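Local coordinates for lysyl-trna-dependent l-ysyl-phosphatidylgycerol synthase (Bacillus licheniformis, PDB 4V36), which catalyses the transfer of lysine from lysyl-tRNA to phosphatidylglycerol, a modification of membrane lipid that mediates bacterial resistance, at residues G27-S32 with D66-E71; Y95-E100 with Y310-K315; E117-D122 with P304-K309; G259-S264 with G294-K299; T275-A280 with L319-I324. All coordinates share one frame; numbering follows the deposited sequence.

Contact 1: residues G27-S32 with D66-E71; sequences GGNALS and DPSGRE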
# COMPACT_ATOMS: atom_id res chain seq x y z
N GLY A 27 -0.54 17.47 4.35
CA GLY A 27 -0.32 16.56 3.25
C GLY A 27 0.21 15.22 3.72
O GLY A 27 0.61 15.07 4.87
N GLY A 28 0.20 14.23 2.83
CA GLY A 28 0.68 12.90 3.15
C GLY A 28 1.35 12.24 1.97
O GLY A 28 1.60 12.88 0.95
N ASN A 29 1.63 10.94 2.10
CA ASN A 29 2.23 10.18 1.01
C ASN A 29 1.39 8.96 0.65
O ASN A 29 0.17 8.96 0.85
CB ASN A 29 3.65 9.75 1.37
CG ASN A 29 3.71 8.90 2.63
OD1 ASN A 29 3.52 7.69 2.58
ND2 ASN A 29 3.98 9.54 3.76
N ALA A 30 2.04 7.93 0.13
CA ALA A 30 1.33 6.75 -0.36
C ALA A 30 0.85 5.84 0.76
O ALA A 30 -0.15 5.14 0.62
CB ALA A 30 2.22 5.98 -1.33
N LEU A 31 1.57 5.84 1.88
CA LEU A 31 1.29 4.92 2.97
C LEU A 31 0.65 5.63 4.16
O LEU A 31 0.47 5.03 5.23
CB LEU A 31 2.57 4.22 3.41
CG LEU A 31 3.35 3.51 2.30
CD1 LEU A 31 4.72 3.08 2.79
CD2 LEU A 31 2.57 2.31 1.78
N SER A 32 0.30 6.90 3.98
CA SER A 32 -0.24 7.72 5.07
C SER A 32 -1.61 7.23 5.53
O SER A 32 -1.91 7.25 6.73
CB SER A 32 -0.33 9.18 4.63
OG SER A 32 0.94 9.69 4.29
N ASP A 66 8.25 7.10 4.08
CA ASP A 66 8.82 8.40 4.43
C ASP A 66 7.85 9.15 5.35
O ASP A 66 6.70 8.75 5.48
CB ASP A 66 9.10 9.20 3.15
CG ASP A 66 10.20 8.59 2.31
OD1 ASP A 66 11.38 8.69 2.71
OD2 ASP A 66 9.89 8.02 1.25
N PRO A 67 8.33 10.22 6.00
CA PRO A 67 7.42 11.01 6.83
C PRO A 67 6.27 11.63 6.03
O PRO A 67 6.37 11.77 4.81
CB PRO A 67 8.32 12.10 7.42
CG PRO A 67 9.68 11.50 7.40
CD PRO A 67 9.73 10.66 6.16
N SER A 68 5.20 12.01 6.72
CA SER A 68 4.08 12.68 6.09
C SER A 68 4.07 14.15 6.47
O SER A 68 4.56 14.52 7.54
CB SER A 68 2.75 12.02 6.48
OG SER A 68 2.74 10.65 6.14
N GLY A 69 3.52 15.00 5.60
CA GLY A 69 3.42 16.42 5.88
C GLY A 69 4.36 17.26 5.04
O GLY A 69 4.67 16.91 3.90
N ARG A 70 4.80 18.38 5.60
CA ARG A 70 5.68 19.31 4.90
C ARG A 70 7.10 18.76 4.80
O ARG A 70 7.72 18.44 5.81
CB ARG A 70 5.69 20.67 5.59
N GLU A 71 7.61 18.66 3.57
CA GLU A 71 8.92 18.07 3.31
C GLU A 71 10.06 18.87 3.94
O GLU A 71 11.15 18.33 4.16
CB GLU A 71 9.14 17.93 1.81
CG GLU A 71 8.08 17.12 1.09
CD GLU A 71 8.38 16.95 -0.39
OE1 GLU A 71 9.48 17.36 -0.82
OE2 GLU A 71 7.52 16.41 -1.11
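Gly27 and Gly28 run past Gly69 and Ser68, Gly27 CA lying 4.6 Å from Gly69 CA and Gly28 CA 4.5 Å from Ser68 CA, yet this is not a regular strand pair: Gly27 O stands 3.0 Å from Gly69 N at an angle too poor for a hydrogen bond, and a CA-H...O contact from Gly69 CA reaches the same oxygen. Gly27 and Gly69 both have positive phi, a region that residues with a CB seldom occupy. Gly28 is bare for another reason: its CA lies 4.0 Å from Ser68 CB, and a CB here would run into Ser32 OG. The side chains meet at two serines. Ser32 OG and Ser68 OG are hydrogen-bonded at 2.8 Å, hydroxyl to hydroxyl, and Ser32 OG also receives Asn29 N at 2.6 Å in an almost straight bond (173°). Serine suits both places because a short hydroxyl can accept and donate within a narrow gap. Asn29 carries the loop's own turn: with CG between the backbone N and the carbonyl carbon (chi1 59°), OD1 swings forward to take Leu31 N at 2.8 Å, an Asx turn, while ND2 faces the other segment, 3.3 Å from Asp66 O. Phe22 and Leu23 of helix 16-25 cover the serines, and the Ser68 backbone pairs with Leu51. Asp66 turns its carboxylate elsewhere, to Tyr105 and to Glu98 N. The chemistry implies a loop shaped from within, by Asn29 and Ser32, and joined to the end of strand 60-69 through the Ser32-Ser68 hydroxyl pair; the side-chain contact between the two segments is mainly polar.

Contact 2: residues Y95-E100 with Y310-K315; sequences YQIERE and YLAYRK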
# COMPACT_ATOMS: atom_id res chain seq x y z
N TYR A 95 10.86 1.30 6.22
CA TYR A 95 10.32 0.36 5.25
C TYR A 95 9.53 1.06 4.14
O TYR A 95 8.64 1.85 4.41
CB TYR A 95 9.44 -0.67 5.95
CG TYR A 95 8.76 -1.65 5.02
CD1 TYR A 95 9.50 -2.57 4.30
CD2 TYR A 95 7.38 -1.65 4.88
CE1 TYR A 95 8.87 -3.47 3.44
CE2 TYR A 95 6.75 -2.54 4.03
CZ TYR A 95 7.50 -3.44 3.31
OH TYR A 95 6.87 -4.33 2.47
N GLN A 96 9.89 0.74 2.90
CA GLN A 96 9.26 1.31 1.70
C GLN A 96 9.39 2.83 1.62
O GLN A 96 8.39 3.54 1.53
CB GLN A 96 7.78 0.91 1.62
CG GLN A 96 7.55 -0.54 1.26
CD GLN A 96 6.14 -0.80 0.76
OE1 GLN A 96 5.48 0.10 0.23
NE2 GLN A 96 5.67 -2.03 0.91
N ILE A 97 10.63 3.31 1.63
CA ILE A 97 10.90 4.72 1.35
C ILE A 97 11.21 4.87 -0.13
O ILE A 97 11.37 3.88 -0.84
CB ILE A 97 12.07 5.26 2.19
CG1 ILE A 97 13.39 4.66 1.70
CG2 ILE A 97 11.85 4.98 3.67
CD1 ILE A 97 14.61 5.23 2.39
N GLU A 98 11.29 6.11 -0.60
CA GLU A 98 11.55 6.36 -2.01
C GLU A 98 12.96 6.93 -2.22
O GLU A 98 13.58 7.44 -1.28
CB GLU A 98 10.50 7.31 -2.59
CG GLU A 98 9.08 6.76 -2.50
CD GLU A 98 8.06 7.67 -3.15
OE1 GLU A 98 8.46 8.60 -3.88
OE2 GLU A 98 6.85 7.45 -2.92
N ARG A 99 13.45 6.83 -3.45
CA ARG A 99 14.83 7.19 -3.77
C ARG A 99 15.14 8.67 -3.55
O ARG A 99 16.22 9.01 -3.08
CB ARG A 99 15.15 6.81 -5.22
CG ARG A 99 16.48 7.33 -5.72
CD ARG A 99 16.90 6.66 -7.02
NE ARG A 99 17.24 5.25 -6.81
CZ ARG A 99 18.43 4.82 -6.39
NH1 ARG A 99 19.39 5.69 -6.12
NH2 ARG A 99 18.65 3.52 -6.23
N GLU A 100 14.18 9.54 -3.86
CA GLU A 100 14.42 10.98 -3.79
C GLU A 100 14.55 11.49 -2.35
O GLU A 100 14.76 12.68 -2.13
CB GLU A 100 13.31 11.74 -4.52
CG GLU A 100 12.02 11.89 -3.73
CD GLU A 100 11.20 10.62 -3.70
OE1 GLU A 100 11.44 9.73 -4.54
OE2 GLU A 100 10.30 10.52 -2.84
N TYR A 310 12.30 1.30 -1.24
CA TYR A 310 13.54 0.84 -0.64
C TYR A 310 13.44 0.59 0.86
O TYR A 310 12.63 1.20 1.56
CB TYR A 310 14.66 1.85 -0.90
CG TYR A 310 14.94 2.08 -2.36
CD1 TYR A 310 14.23 3.04 -3.09
CD2 TYR A 310 15.93 1.36 -3.02
CE1 TYR A 310 14.49 3.25 -4.43
CE2 TYR A 310 16.19 1.57 -4.36
CZ TYR A 310 15.47 2.52 -5.06
OH TYR A 310 15.73 2.73 -6.39
N LEU A 311 14.27 -0.33 1.35
CA LEU A 311 14.42 -0.56 2.78
C LEU A 311 15.66 0.18 3.27
O LEU A 311 16.74 0.03 2.71
CB LEU A 311 14.53 -2.05 3.08
CG LEU A 311 14.72 -2.44 4.55
CD1 LEU A 311 13.43 -2.22 5.33
CD2 LEU A 311 15.19 -3.87 4.68
N ALA A 312 15.50 0.98 4.32
CA ALA A 312 16.64 1.68 4.90
C ALA A 312 17.11 0.97 6.17
O ALA A 312 16.39 0.92 7.17
CB ALA A 312 16.28 3.13 5.20
N TYR A 313 18.31 0.42 6.11
CA TYR A 313 18.89 -0.33 7.22
C TYR A 313 20.31 0.15 7.50
O TYR A 313 20.88 0.90 6.71
CB TYR A 313 18.88 -1.83 6.90
CG TYR A 313 19.74 -2.20 5.71
CD1 TYR A 313 19.26 -2.05 4.42
CD2 TYR A 313 21.02 -2.70 5.89
CE1 TYR A 313 20.05 -2.38 3.32
CE2 TYR A 313 21.81 -3.03 4.80
CZ TYR A 313 21.32 -2.87 3.52
OH TYR A 313 22.10 -3.21 2.44
N ARG A 314 20.88 -0.29 8.61
CA ARG A 314 22.22 0.15 8.99
C ARG A 314 23.27 -0.93 8.75
O ARG A 314 24.29 -0.68 8.10
CB ARG A 314 22.24 0.60 10.45
CG ARG A 314 21.22 1.67 10.78
CD ARG A 314 21.59 2.45 12.04
NE ARG A 314 22.70 3.37 11.81
CZ ARG A 314 23.96 3.12 12.16
NH1 ARG A 314 24.27 1.98 12.77
NH2 ARG A 314 24.91 4.01 11.91
N LYS A 315 23.04 -2.12 9.29
CA LYS A 315 23.99 -3.22 9.15
C LYS A 315 23.59 -4.16 8.01
O LYS A 315 22.48 -4.69 7.98
CB LYS A 315 24.10 -4.00 10.46
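Arg99 reaches Tyr310 side-on and spends two nitrogens on one atom: NE and NH2 both donate to Tyr310 OH, each at 3.0 Å. Neither bond is straight (144° and 139°), as expected when two donors of one guanidinium converge on a single oxygen. The hydroxyl lies close to the guanidinium plane, whereas the phenol ring stands almost perpendicular to it, at 87°. A bend at chi3 brings the NE edge of the arginine round to the hydroxyl, and Arg99 CB rests 3.7 Å from Tyr310 CE1. A bound Tris molecule, probably from the crystallisation liquor, also hydrogen-bonds the same hydroxyl.

Behind this polar end the backbones pair. Ile97 N gives to Tyr310 O at 2.9 Å, and Tyr310 N returns a bond to Ile97 O at 2.8 Å. Gln96 and Ile97 together face Tyr310, a G1 beta bulge, with Gln96 in the left-handed conformation usual at the first position, where glycine is the commonest residue. The chain turns a corner at Gln96. Branched Ile97 packs both ways, its CG1 4.0 Å from Tyr310 CB and its CD1 3.9 Å from Ala312 CB, while Tyr95 meets Leu311 CD1 at its ring edge.

Farther out, Lys309 NZ bonds Gln96 O. Chemically, the contact pairs a tyrosine held by its backbone with a two-pronged cation, which probably limits the freedom of the hydroxyl that also meets the Tris.

Contact 3: residues E117-D122 with P304-K309; sequences EEAIVD and PVWRGK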
# COMPACT_ATOMS: atom_id res chain seq x y z
N GLU A 117 9.11 -2.36 -7.05
CA GLU A 117 8.69 -1.14 -7.74
C GLU A 117 7.17 -1.05 -7.80
O GLU A 117 6.48 -2.05 -8.00
CB GLU A 117 9.28 -1.10 -9.15
CG GLU A 117 10.78 -0.87 -9.19
CD GLU A 117 11.37 -1.02 -10.58
OE1 GLU A 117 11.11 -2.06 -11.22
OE2 GLU A 117 12.09 -0.10 -11.02
N GLU A 118 6.65 0.17 -7.62
CA GLU A 118 5.22 0.42 -7.73
C GLU A 118 4.84 0.68 -9.18
O GLU A 118 5.48 1.47 -9.87
CB GLU A 118 4.81 1.60 -6.86
CG GLU A 118 4.82 1.32 -5.36
CD GLU A 118 4.35 2.50 -4.54
OE1 GLU A 118 4.34 3.63 -5.08
OE2 GLU A 118 3.99 2.30 -3.37
N ALA A 119 3.78 0.02 -9.64
CA ALA A 119 3.29 0.20 -11.00
C ALA A 119 2.40 1.43 -11.08
O ALA A 119 1.29 1.44 -10.54
CB ALA A 119 2.55 -1.03 -11.47
N ILE A 120 2.88 2.47 -11.76
CA ILE A 120 2.12 3.70 -11.92
C ILE A 120 1.59 3.82 -13.35
O ILE A 120 2.35 4.02 -14.29
CB ILE A 120 2.97 4.94 -11.60
CG1 ILE A 120 3.70 4.75 -10.27
CG2 ILE A 120 2.10 6.19 -11.58
CD1 ILE A 120 2.77 4.48 -9.10
N VAL A 121 0.27 3.69 -13.50
CA VAL A 121 -0.36 3.70 -14.81
C VAL A 121 -0.86 5.09 -15.19
O VAL A 121 -1.62 5.71 -14.45
CB VAL A 121 -1.53 2.71 -14.88
CG1 VAL A 121 -2.26 2.82 -16.21
CG2 VAL A 121 -1.03 1.29 -14.66
N ASP A 122 -0.43 5.57 -16.35
CA ASP A 122 -0.92 6.84 -16.90
C ASP A 122 -2.35 6.68 -17.38
O ASP A 122 -2.61 5.98 -18.36
CB ASP A 122 -0.01 7.31 -18.03
CG ASP A 122 -0.23 8.77 -18.40
OD1 ASP A 122 -1.35 9.29 -18.19
OD2 ASP A 122 0.72 9.40 -18.91
N PRO A 304 3.15 0.38 -17.11
CA PRO A 304 3.25 1.42 -16.10
C PRO A 304 4.64 2.03 -16.01
O PRO A 304 5.59 1.50 -16.59
CB PRO A 304 2.92 0.67 -14.81
CG PRO A 304 3.52 -0.69 -15.05
CD PRO A 304 3.40 -0.96 -16.54
N VAL A 305 4.75 3.15 -15.30
CA VAL A 305 6.05 3.71 -14.96
C VAL A 305 6.44 3.20 -13.57
O VAL A 305 5.76 3.48 -12.59
CB VAL A 305 6.04 5.25 -14.96
CG1 VAL A 305 7.41 5.78 -14.56
CG2 VAL A 305 5.64 5.77 -16.33
N TRP A 306 7.53 2.44 -13.50
CA TRP A 306 7.94 1.81 -12.25
C TRP A 306 8.57 2.81 -11.29
O TRP A 306 9.45 3.58 -11.67
CB TRP A 306 8.91 0.66 -12.52
CG TRP A 306 8.31 -0.43 -13.36
CD1 TRP A 306 8.58 -0.69 -14.68
CD2 TRP A 306 7.35 -1.40 -12.95
NE1 TRP A 306 7.84 -1.77 -15.10
CE2 TRP A 306 7.07 -2.22 -14.06
CE3 TRP A 306 6.68 -1.66 -11.74
CZ2 TRP A 306 6.17 -3.28 -14.00
CZ3 TRP A 306 5.79 -2.71 -11.69
CH2 TRP A 306 5.54 -3.51 -12.81
N ARG A 307 8.10 2.80 -10.04
CA ARG A 307 8.68 3.64 -9.00
C ARG A 307 9.19 2.77 -7.85
O ARG A 307 8.40 2.14 -7.14
CB ARG A 307 7.66 4.66 -8.49
CG ARG A 307 8.22 5.59 -7.43
CD ARG A 307 7.40 6.87 -7.29
NE ARG A 307 6.07 6.63 -6.74
CZ ARG A 307 4.94 7.00 -7.33
NH1 ARG A 307 4.97 7.64 -8.49
NH2 ARG A 307 3.77 6.74 -6.75
N GLY A 308 10.50 2.75 -7.68
CA GLY A 308 11.13 1.88 -6.70
C GLY A 308 10.87 2.23 -5.25
O GLY A 308 10.77 3.40 -4.88
N LYS A 309 10.74 1.19 -4.43
CA LYS A 309 10.60 1.35 -2.98
C LYS A 309 11.79 0.68 -2.30
O LYS A 309 12.23 -0.38 -2.72
CB LYS A 309 9.28 0.76 -2.49
CG LYS A 309 8.06 1.22 -3.28
CD LYS A 309 7.11 2.02 -2.41
CE LYS A 309 7.73 3.33 -1.96
NZ LYS A 309 6.76 4.15 -1.16
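Glu117 and Trp306 cross at about a right angle on one face of the strand pair, yet their flat ends are nearly parallel, carboxylate and indole planes differing by 13°. Glu117 CD rests 3.6 Å from Trp306 CB, while its oxygens form salt bridges with Arg296 and Lys114. On the same face Ala119 is small enough to let the indole lie close, CB 3.7 Å from Trp306 CZ3, and Pro304 CG sits over the indole's rim. Gly308, without a side chain, brings its CA to 4.0 Å from Glu117 CA.

The other face carries the charged pair Glu118 and Arg307 beside Ile120 and Val305. Glu118, extended beyond CG, forms a salt bridge from OE1 to Arg307 NH2 at 3.6 Å, with the two planar groups steeply inclined (71°), so it is not a flat, two-pronged pairing. Its other oxygen, OE2, touches Lys309 CD at 3.3 Å and makes a long salt bridge to NZ. Asn257 also binds OE1, which probably helps to balance the buried carboxylate of Glu118, and Glu220 takes Arg307 NH2. Bent at chi3, Arg307 lays one guanidinium face on Ile120 CD1, 3.4 Å from NH2, an apolar floor for a flat cation.

Antiparallel backbone bonds fix this register, the straightest being Glu118 N to Arg307 O (2.7 Å, 174°). In the mixed sheet, consistent with an acetyltransferase-like (GNAT) fold, strand 305-313 lies between strands 91-97 and 111-122; beyond 111-122 comes strand 255-261, and Lys299 and Glu300 of helix 296-300 pack against Trp306.

Contact 4: residues G259-S264 with G294-K299; sequences GMAPLS and GLRSFK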
# COMPACT_ATOMS: atom_id res chain seq x y z
N GLY A 259 0.16 -0.52 -6.84
CA GLY A 259 0.87 -1.16 -5.74
C GLY A 259 2.23 -1.66 -6.16
O GLY A 259 2.60 -1.59 -7.34
N MET A 260 2.99 -2.18 -5.20
CA MET A 260 4.35 -2.62 -5.46
C MET A 260 4.40 -3.97 -6.16
O MET A 260 3.56 -4.84 -5.92
CB MET A 260 5.15 -2.67 -4.15
CG MET A 260 6.66 -2.73 -4.35
SD MET A 260 7.58 -2.56 -2.82
CE MET A 260 7.12 -4.07 -1.98
N ALA A 261 5.38 -4.13 -7.03
CA ALA A 261 5.62 -5.40 -7.72
C ALA A 261 7.07 -5.82 -7.50
O ALA A 261 7.93 -4.97 -7.27
CB ALA A 261 5.31 -5.27 -9.20
N PRO A 262 7.35 -7.13 -7.56
CA PRO A 262 8.73 -7.58 -7.41
C PRO A 262 9.63 -7.07 -8.53
O PRO A 262 9.15 -6.82 -9.63
CB PRO A 262 8.62 -9.11 -7.45
CG PRO A 262 7.33 -9.37 -8.17
CD PRO A 262 6.42 -8.26 -7.75
N LEU A 263 10.92 -6.91 -8.24
CA LEU A 263 11.87 -6.46 -9.23
C LEU A 263 12.06 -7.51 -10.32
O LEU A 263 11.82 -8.70 -10.09
CB LEU A 263 13.22 -6.14 -8.58
CG LEU A 263 13.24 -5.04 -7.52
CD1 LEU A 263 14.62 -4.95 -6.89
CD2 LEU A 263 12.85 -3.71 -8.13
N SER A 264 12.49 -7.08 -11.50
CA SER A 264 12.86 -8.01 -12.55
C SER A 264 14.25 -8.57 -12.26
O SER A 264 14.87 -8.20 -11.27
CB SER A 264 12.82 -7.32 -13.92
OG SER A 264 13.66 -6.19 -13.94
N GLY A 294 1.40 -11.34 -7.15
CA GLY A 294 2.83 -11.40 -6.90
C GLY A 294 3.62 -11.44 -8.19
O GLY A 294 4.85 -11.50 -8.18
N LEU A 295 2.90 -11.42 -9.31
CA LEU A 295 3.53 -11.44 -10.63
C LEU A 295 3.72 -10.03 -11.17
O LEU A 295 2.76 -9.27 -11.31
CB LEU A 295 2.70 -12.27 -11.61
CG LEU A 295 2.49 -13.74 -11.24
CD1 LEU A 295 1.63 -14.43 -12.29
CD2 LEU A 295 3.82 -14.45 -11.07
N ARG A 296 4.97 -9.68 -11.46
CA ARG A 296 5.30 -8.39 -12.04
C ARG A 296 4.64 -8.23 -13.41
O ARG A 296 4.25 -7.13 -13.80
CB ARG A 296 6.82 -8.23 -12.16
CG ARG A 296 7.29 -6.95 -12.84
CD ARG A 296 8.81 -6.94 -12.97
NE ARG A 296 9.30 -5.77 -13.69
CZ ARG A 296 9.69 -4.64 -13.09
NH1 ARG A 296 9.66 -4.54 -11.77
NH2 ARG A 296 10.12 -3.62 -13.82
N SER A 297 4.51 -9.34 -14.12
CA SER A 297 3.93 -9.35 -15.46
C SER A 297 2.47 -8.93 -15.46
O SER A 297 1.97 -8.38 -16.44
CB SER A 297 4.06 -10.74 -16.09
OG SER A 297 3.36 -11.71 -15.33
N PHE A 298 1.77 -9.19 -14.35
CA PHE A 298 0.37 -8.80 -14.22
C PHE A 298 0.21 -7.29 -14.32
O PHE A 298 -0.70 -6.80 -14.98
CB PHE A 298 -0.21 -9.31 -12.90
CG PHE A 298 -1.63 -8.91 -12.67
CD1 PHE A 298 -2.68 -9.64 -13.21
CD2 PHE A 298 -1.94 -7.79 -11.90
CE1 PHE A 298 -3.99 -9.27 -12.99
CE2 PHE A 298 -3.25 -7.41 -11.69
CZ PHE A 298 -4.28 -8.15 -12.23
N LYS A 299 1.10 -6.57 -13.65
CA LYS A 299 1.05 -5.11 -13.65
C LYS A 299 1.75 -4.53 -14.88
O LYS A 299 1.39 -3.45 -15.35
CB LYS A 299 1.70 -4.55 -12.38
CG LYS A 299 1.11 -5.10 -11.09
CD LYS A 299 1.73 -4.42 -9.88
CE LYS A 299 1.18 -4.99 -8.58
NZ LYS A 299 -0.30 -4.88 -8.52
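Ala261 and Lys299 form one close-packed part of this contact: the methyl CB lies 3.7 Å from Lys299 CD, and alanine suits the place because a small side chain lets the long aliphatic lysine run beside the strand. Lys299 is extended until chi4 (-56°), where the last bond turns NZ toward Met258 O, its hydrogen-bond partner, with CE 3.6 Å from Met260 O. Arg296 is held as firmly. It stretches straight from CG to NE along the 262-264 loop, and NH1 donates to Pro262 O at 3.2 Å (162°), the acceptor lying at the guanidinium edge, close to its plane.

The loose side is the rim. Exposed Ser264 sits above one guanidinium face near its edge, CB 3.9 Å from NE, a light van der Waals contact, and the ring of Pro262 borders the poorly ordered Gly294.

Outside the segments Arg296 also meets Glu117, in a salt bridge, and Trp306, in a cation-pi contact. The chemistry therefore implies that two long cationic side chains join the short helix 296-300 to the end of strand 255-261, their polar ends capturing backbone carbonyls and a carboxylate while their methylenes pack.

Contact 5: residues T275-A280 with L319-I324; sequences TERLAA and LPVTMI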
# COMPACT_ATOMS: atom_id res chain seq x y z
N THR A 275 23.65 -13.44 -0.70
CA THR A 275 24.01 -14.62 0.08
C THR A 275 22.83 -15.58 0.07
O THR A 275 21.73 -15.23 -0.35
CB THR A 275 24.36 -14.25 1.53
OG1 THR A 275 23.22 -13.68 2.18
CG2 THR A 275 25.51 -13.26 1.57
N GLU A 276 23.06 -16.81 0.53
CA GLU A 276 21.99 -17.80 0.59
C GLU A 276 20.96 -17.41 1.64
O GLU A 276 19.76 -17.63 1.45
CB GLU A 276 22.55 -19.19 0.88
CG GLU A 276 21.49 -20.28 0.96
CD GLU A 276 20.63 -20.36 -0.29
OE1 GLU A 276 21.14 -20.09 -1.39
OE2 GLU A 276 19.43 -20.70 -0.16
N ARG A 277 21.43 -16.82 2.73
CA ARG A 277 20.55 -16.32 3.78
C ARG A 277 19.53 -15.34 3.21
O ARG A 277 18.33 -15.53 3.36
CB ARG A 277 21.36 -15.63 4.88
CG ARG A 277 22.23 -16.55 5.71
CD ARG A 277 23.06 -15.74 6.70
NE ARG A 277 22.22 -14.93 7.58
CZ ARG A 277 22.65 -13.87 8.26
NH1 ARG A 277 23.92 -13.49 8.17
NH2 ARG A 277 21.82 -13.19 9.04
N LEU A 278 20.04 -14.29 2.56
CA LEU A 278 19.19 -13.24 2.02
C LEU A 278 18.27 -13.76 0.93
O LEU A 278 17.10 -13.37 0.85
CB LEU A 278 20.06 -12.10 1.47
CG LEU A 278 19.32 -10.86 0.97
CD1 LEU A 278 18.47 -10.26 2.08
CD2 LEU A 278 20.31 -9.83 0.44
N ALA A 279 18.79 -14.66 0.09
CA ALA A 279 18.02 -15.22 -1.01
C ALA A 279 16.81 -16.01 -0.50
O ALA A 279 15.70 -15.84 -0.99
CB ALA A 279 18.90 -16.11 -1.87
N ALA A 280 17.04 -16.85 0.50
CA ALA A 280 15.98 -17.68 1.07
C ALA A 280 14.89 -16.83 1.72
O ALA A 280 13.71 -17.15 1.65
CB ALA A 280 16.56 -18.66 2.08
N LEU A 319 20.67 -7.73 7.39
CA LEU A 319 19.61 -7.52 6.42
C LEU A 319 18.63 -8.70 6.27
O LEU A 319 17.43 -8.48 6.17
CB LEU A 319 20.21 -7.17 5.05
CG LEU A 319 19.24 -6.84 3.92
CD1 LEU A 319 18.34 -5.68 4.30
CD2 LEU A 319 20.01 -6.52 2.64
N PRO A 320 19.14 -9.95 6.25
CA PRO A 320 18.18 -11.06 6.19
C PRO A 320 17.23 -11.12 7.38
O PRO A 320 16.04 -11.41 7.21
CB PRO A 320 19.08 -12.30 6.15
CG PRO A 320 20.35 -11.82 5.57
CD PRO A 320 20.53 -10.43 6.10
N VAL A 321 17.75 -10.86 8.58
CA VAL A 321 16.92 -10.85 9.78
C VAL A 321 15.90 -9.72 9.72
O VAL A 321 14.73 -9.91 10.05
CB VAL A 321 17.77 -10.69 11.05
CG1 VAL A 321 16.88 -10.66 12.29
CG2 VAL A 321 18.79 -11.82 11.15
N THR A 322 16.36 -8.55 9.28
CA THR A 322 15.51 -7.37 9.15
C THR A 322 14.28 -7.64 8.29
O THR A 322 13.17 -7.25 8.64
CB THR A 322 16.30 -6.19 8.56
OG1 THR A 322 17.40 -5.87 9.42
CG2 THR A 322 15.40 -4.96 8.41
N MET A 323 14.49 -8.31 7.16
CA MET A 323 13.40 -8.65 6.25
C MET A 323 12.39 -9.59 6.90
O MET A 323 11.19 -9.47 6.69
CB MET A 323 13.95 -9.28 4.97
CG MET A 323 14.69 -8.31 4.07
SD MET A 323 13.60 -7.05 3.39
CE MET A 323 12.42 -8.06 2.51
N ILE A 324 12.89 -10.53 7.70
CA ILE A 324 12.03 -11.48 8.40
C ILE A 324 11.16 -10.78 9.44
O ILE A 324 9.96 -11.05 9.54
CB ILE A 324 12.86 -12.59 9.08
CG1 ILE A 324 13.45 -13.53 8.04
CG2 ILE A 324 12.01 -13.38 10.06
CD1 ILE A 324 12.41 -14.27 7.23
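Leu319 opens the second segment by meeting Leu278 branch against branch: its CG lies 4.0 Å from Leu278 CD1, and its CD2 is equally near Leu278 CD2. Both leucines have CG anti to the backbone N, which carries the forked ends toward each other, where they interlock obliquely. Pro320 follows, its CB pointing toward the other helix. Proline is well tolerated in the first turn, where a backbone N-H is not needed for the helix pattern, and its compact ring fits close to the partner chain, CG 3.9 Å from Leu278 N.

The same CG also lies against one face of Arg277, 3.8 Å from the guanidinium plane and offset toward its rim; the bend at chi3 (57°) brings the flat group over the ring. Val321, on the exposed side, meets that guanidinium at its edge, CG2 3.9 Å from NH2, so the arginine packs against Pro320 and Val321 while its charge stays near solvent. Farther along, Met323 and Ile324 turn to Val281, the next turn of the first helix.

Thr275 caps the start of that helix: as N-cap, its OG1 receives Leu278 N at 3.3 Å.

The two helices run nearly parallel, their short axes 17° apart and 8.9 Å at closest approach. Leu319 and Met323 in turn rest on Leu311 of strand 305-313 and on strand 111-122, so helix 319-330 lies between the sheet and helix 276-285.

From the N terminus, contact 1 comes first and is complete in itself, closing a loop that contains strands 41-44 and 50-57 and tying the segment after helix 16-25 to the end of strand 60-69. Contact 2 then opens and spans most of the remaining chain, joining strand 91-97 to the late strand 305-313. Within its loop lies contact 3, pairing strands 111-122 and 305-313, and within that lies contact 4, between the end of strand 255-261 and helix 296-300. Contact 5 breaks this order: starting between the segments of contact 4 and ending after 310-315, it crosses contacts 2, 3 and 4 and ties helix 276-285 to helix 319-330, which follows strand 305-313.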